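Local coordinates for G/U mismatch-specific DNA glycosylase (Deinococcus radiodurans, PDB 2C2Q), which belongs to the uracil-DNA glycosylase superfamily, a group of compact alpha/beta-fold enzymes that work in the repair of DNA, at residues G81-D84 against V85-H89; L130-T134 against G135-Y139. The protein carries 1 engineered substitution. One frame throughout, in Å; residues are numbered along the deposited sequence.

Contact 1 of 2, residues G81-D84 against V85-H89; sequences GLTD and VAKRH
D84, the last residue of strand 80-84, meets K87 just beyond the turn that leaves the strand, and the two side chains then run toward a common water. K87 folds back over the strand end because its chain bends twice, at chi2 (-62°) and again at chi3 (-56°). The aliphatic part does the touching: K87 CG lies 3.7 Å from D84 O, and K87 CD packs 3.9 Å from D84 CB. The same CD comes within 3.7 Å of T83 OG1, the threonine and lysine side chains crossing at about a right angle. The carboxylate and the ammonium group remain apart, with D84 OD2 and K87 NZ 4.9 Å from each other, so their opposite charges are joined through the water. It donates to D84 OD2 at 2.7 Å and accepts from K87 NZ at 2.8 Å. K87 NZ has further partners outside the segments, a hydrogen bond to V18 O and a salt bridge to D20; the same D20 carboxylate is hydrogen-bonded with T83 OG1. The other carboxylate oxygen, D84 OD1, receives a weak hydrogen bond from G32 N, at the end of the neighbouring strand. Between these residues V85 points its side chain away from the strand end and packs it on V31 and P103. Burial has a polar cost, since D84 N and A86 O have no partner in the model. The site is the C-terminal end of an outermost strand in the parallel part of a mixed sheet, where alpha/beta enzymes commonly place their pockets.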
loop_
_atom_site.group_PDB
_atom_site.type_symbol
_atom_site.label_atom_id
_atom_site.label_comp_id
_atom_site.label_asym_id
_atom_site.label_seq_id
_atom_site.Cartn_x
_atom_site.Cartn_y
_atom_site.Cartn_z
ATOM N N GLY A 81 -3.689 5.438 -4.507
ATOM C CA GLY A 81 -3.431 4.285 -5.404
ATOM C C GLY A 81 -3.007 3.045 -4.631
ATOM O O GLY A 81 -2.883 3.064 -3.378
ATOM N N LEU A 82 -2.707 1.979 -5.371
ATOM C CA LEU A 82 -2.495 0.678 -4.777
ATOM C C LEU A 82 -1.526 -0.124 -5.624
ATOM O O LEU A 82 -1.594 -0.093 -6.894
ATOM C CB LEU A 82 -3.788 -0.164 -4.707
ATOM C CG LEU A 82 -4.903 0.353 -3.775
ATOM C CD1 LEU A 82 -6.137 -0.435 -4.047
ATOM C CD2 LEU A 82 -4.348 0.148 -2.293
ATOM N N THR A 83 -0.669 -0.836 -4.944
ATOM C CA THR A 83 0.093 -1.955 -5.561
ATOM C C THR A 83 0.584 -2.908 -4.439
ATOM O O THR A 83 0.240 -2.701 -3.287
ATOM C CB THR A 83 1.262 -1.428 -6.445
ATOM O OG1 THR A 83 1.930 -2.530 -7.094
ATOM C CG2 THR A 83 2.345 -0.693 -5.602
ATOM N N ASP A 84 1.420 -3.884 -4.774
ATOM C CA ASP A 84 1.986 -4.817 -3.807
ATOM C C ASP A 84 3.413 -5.146 -4.196
ATOM O O ASP A 84 3.766 -5.061 -5.369
ATOM C CB ASP A 84 1.203 -6.125 -3.814
ATOM C CG ASP A 84 -0.182 -6.008 -3.159
ATOM O OD1 ASP A 84 -0.338 -5.316 -2.106
ATOM O OD2 ASP A 84 -1.168 -6.653 -3.598
ATOM N N VAL A 85 4.187 -5.623 -3.243
ATOM C CA VAL A 85 5.573 -6.013 -3.562
ATOM C C VAL A 85 5.584 -7.247 -4.455
ATOM O O VAL A 85 6.436 -7.388 -5.348
ATOM C CB VAL A 85 6.381 -6.231 -2.262
ATOM C CG1 VAL A 85 7.864 -6.542 -2.568
ATOM C CG2 VAL A 85 6.258 -4.990 -1.315
ATOM N N ALA A 86 4.657 -8.170 -4.213
ATOM C CA ALA A 86 4.476 -9.367 -5.038
ATOM C C ALA A 86 3.139 -9.283 -5.826
ATOM O O ALA A 86 2.048 -9.208 -5.223
ATOM C CB ALA A 86 4.508 -10.587 -4.185
ATOM N N LYS A 87 3.222 -9.295 -7.158
ATOM C CA LYS A 87 2.039 -9.078 -7.981
ATOM C C LYS A 87 1.535 -10.340 -8.739
ATOM O O LYS A 87 0.446 -10.347 -9.260
ATOM C CB LYS A 87 2.342 -7.997 -8.998
ATOM C CG LYS A 87 2.413 -6.590 -8.406
ATOM C CD LYS A 87 1.066 -6.112 -7.754
ATOM C CE LYS A 87 -0.090 -6.180 -8.738
ATOM N NZ LYS A 87 -1.311 -5.396 -8.291
ATOM N N ARG A 88 2.421 -11.330 -8.873
ATOM C CA ARG A 88 2.133 -12.535 -9.663
ATOM C C ARG A 88 1.835 -13.773 -8.827
ATOM O O ARG A 88 1.660 -14.872 -9.406
ATOM C CB ARG A 88 3.369 -12.844 -10.547
ATOM C CG ARG A 88 3.687 -11.697 -11.552
ATOM C CD ARG A 88 4.827 -12.043 -12.547
ATOM N NE ARG A 88 5.066 -10.978 -13.529
ATOM C CZ ARG A 88 5.709 -9.831 -13.249
ATOM N NH1 ARG A 88 6.154 -9.575 -12.019
ATOM N NH2 ARG A 88 5.914 -8.932 -14.214
ATOM N N HIS A 89 1.810 -13.627 -7.491
ATOM C CA HIS A 89 1.553 -14.738 -6.600
ATOM C C HIS A 89 0.625 -14.231 -5.495
ATOM O O HIS A 89 0.623 -13.049 -5.172
ATOM C CB HIS A 89 2.861 -15.219 -5.932
ATOM C CG HIS A 89 3.917 -15.695 -6.902
ATOM N ND1 HIS A 89 4.746 -14.832 -7.592
ATOM C CD2 HIS A 89 4.269 -16.950 -7.291
ATOM C CE1 HIS A 89 5.573 -15.536 -8.360
ATOM N NE2 HIS A 89 5.295 -16.824 -8.202
HETATM O O HOH W 1 -2.041 -6.973 -6.085
#

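Contact 2 of 2, residues L130-T134 against G135-Y139; sequences LGVPT and GKLPY
L137 and V132 come together through their first torsions: L137 CG stands opposite its own carbonyl carbon (chi1 -66°), while V132 CG2 sits between its backbone N and carbonyl carbon, with CG1 at chi1 -62°. This turns the CG2 methyl of V132 toward the branched end of L137 in an apolar meeting, the two side chains crossing at about a right angle. The model brings V132 CG2 implausibly close to L137 CD2, so the detailed placement of these two methyls is doubtful. L130 approaches the leucine from the helix end, its CD1 on the side of L137 CD2. L137 is buried, and its side chain also packs on A126 and S127 of helix 123-130.

The backbone between them winds into a short 3-10 turn. K136 N donates to P133 O at 2.9 Å, and L137 N donates to T134 O at 3.0 Å, the latter bond being the straighter at 166°. In both, the donor stands well above the plane of the accepting carbonyl. Across the mouth of the first turn, K136 CD lies 4.0 Å from P133 CG, and both residues are exposed. K123 ties the turn back to the helix through a hydrogen bond from its NZ to L137 O and a weak one to T134 O, and S127 OG is hydrogen-bonded with V132 O. G131, with positive phi, ends the helical run. Two overlapping i to i+3 turns, with the leucine that closes the second turn packed against the preceding helix, thus form a compact surface connection between helix 123-130 and strand 140-141 of the alpha/beta fold.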
loop_
_atom_site.group_PDB
_atom_site.type_symbol
_atom_site.label_atom_id
_atom_site.label_comp_id
_atom_site.label_asym_id
_atom_site.label_seq_id
_atom_site.Cartn_x
_atom_site.Cartn_y
_atom_site.Cartn_z
ATOM N N LEU A 130 12.997 -2.286 1.696
ATOM C CA LEU A 130 13.999 -1.397 2.281
ATOM C C LEU A 130 15.256 -2.150 2.706
ATOM O O LEU A 130 16.284 -1.518 2.984
ATOM C CB LEU A 130 13.415 -0.587 3.458
ATOM C CG LEU A 130 12.216 0.329 3.174
ATOM C CD1 LEU A 130 11.590 0.890 4.464
ATOM C CD2 LEU A 130 12.586 1.463 2.217
ATOM N N GLY A 131 15.177 -3.484 2.741
ATOM C CA GLY A 131 16.301 -4.342 3.129
ATOM C C GLY A 131 16.640 -4.290 4.620
ATOM O O GLY A 131 17.750 -4.656 5.024
ATOM N N VAL A 132 15.708 -3.812 5.437
ATOM C CA VAL A 132 15.894 -3.794 6.877
ATOM C C VAL A 132 14.891 -4.771 7.523
ATOM O O VAL A 132 13.714 -4.797 7.140
ATOM C CB VAL A 132 15.792 -2.357 7.454
ATOM C CG1 VAL A 132 16.894 -1.464 6.869
ATOM C CG2 VAL A 132 14.442 -1.730 7.175
ATOM N N PRO A 133 15.355 -5.600 8.467
ATOM C CA PRO A 133 14.469 -6.525 9.175
ATOM C C PRO A 133 13.308 -5.785 9.823
ATOM O O PRO A 133 13.467 -4.629 10.277
ATOM C CB PRO A 133 15.385 -7.144 10.258
ATOM C CG PRO A 133 16.566 -6.243 10.329
ATOM C CD PRO A 133 16.757 -5.738 8.914
ATOM N N THR A 134 12.145 -6.435 9.854
ATOM C CA THR A 134 10.942 -5.844 10.433
ATOM C C THR A 134 11.196 -5.301 11.839
ATOM O O THR A 134 10.633 -4.269 12.218
ATOM C CB THR A 134 9.779 -6.861 10.445
ATOM O OG1 THR A 134 10.178 -8.041 11.164
ATOM C CG2 THR A 134 9.472 -7.356 9.031
ATOM N N GLY A 135 12.066 -5.981 12.597
ATOM C CA GLY A 135 12.348 -5.604 13.987
ATOM C C GLY A 135 12.958 -4.228 14.115
ATOM O O GLY A 135 12.834 -3.583 15.163
ATOM N N LYS A 136 13.593 -3.772 13.031
ATOM C CA LYS A 136 14.184 -2.433 12.928
ATOM C C LYS A 136 13.270 -1.301 12.406
ATOM O O LYS A 136 13.678 -0.117 12.387
ATOM C CB LYS A 136 15.448 -2.518 12.057
ATOM C CG LYS A 136 16.741 -2.781 12.847
ATOM C CD LYS A 136 16.672 -4.048 13.694
ATOM C CE LYS A 136 17.864 -4.113 14.654
ATOM N NZ LYS A 136 17.515 -4.854 15.896
ATOM N N LEU A 137 12.054 -1.624 11.973
ATOM C CA LEU A 137 11.198 -0.604 11.374
ATOM C C LEU A 137 10.181 -0.066 12.362
ATOM O O LEU A 137 9.354 -0.829 12.875
ATOM C CB LEU A 137 10.470 -1.171 10.139
ATOM C CG LEU A 137 11.380 -1.535 8.971
ATOM C CD1 LEU A 137 10.704 -2.438 7.953
ATOM C CD2 LEU A 137 11.954 -0.274 8.343
ATOM N N PRO A 138 10.213 1.234 12.648
ATOM C CA PRO A 138 9.114 1.837 13.404
ATOM C C PRO A 138 7.903 2.034 12.483
ATOM O O PRO A 138 8.079 2.062 11.271
ATOM C CB PRO A 138 9.706 3.185 13.852
ATOM C CG PRO A 138 10.627 3.554 12.716
ATOM C CD PRO A 138 11.255 2.227 12.315
ATOM N N TYR A 139 6.715 2.145 13.062
ATOM C CA TYR A 139 5.518 2.570 12.352
ATOM C C TYR A 139 5.540 4.089 12.134
ATOM O O TYR A 139 6.091 4.834 12.954
ATOM C CB TYR A 139 4.300 2.200 13.169
ATOM C CG TYR A 139 4.055 0.707 13.220
ATOM C CD1 TYR A 139 3.905 -0.025 12.050
ATOM C CD2 TYR A 139 4.014 0.017 14.446
ATOM C CE1 TYR A 139 3.683 -1.393 12.070
ATOM C CE2 TYR A 139 3.788 -1.363 14.487
ATOM C CZ TYR A 139 3.606 -2.058 13.283
ATOM O OH TYR A 139 3.388 -3.409 13.273
#

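In the fold
Along the chain the two contacts come in series, neither nested nor crossed. Contact 1 lies first, where strand 80-84, an outermost strand of the mixed sheet, gives way to the loop leading to helix 103-113. After that helix, strand 117-120 enters the sheet and helix 123-130 follows; contact 2 then folds the connection from this helix to strand 140-141, the strand at the opposite border. Contact 1 is buried, with its centre about 8 Å from that of the chain, whereas contact 2 is at the surface, about 16 Å out. Their centres are about 19 Å apart and they do not touch, their nearest atoms being about 8 Å apart.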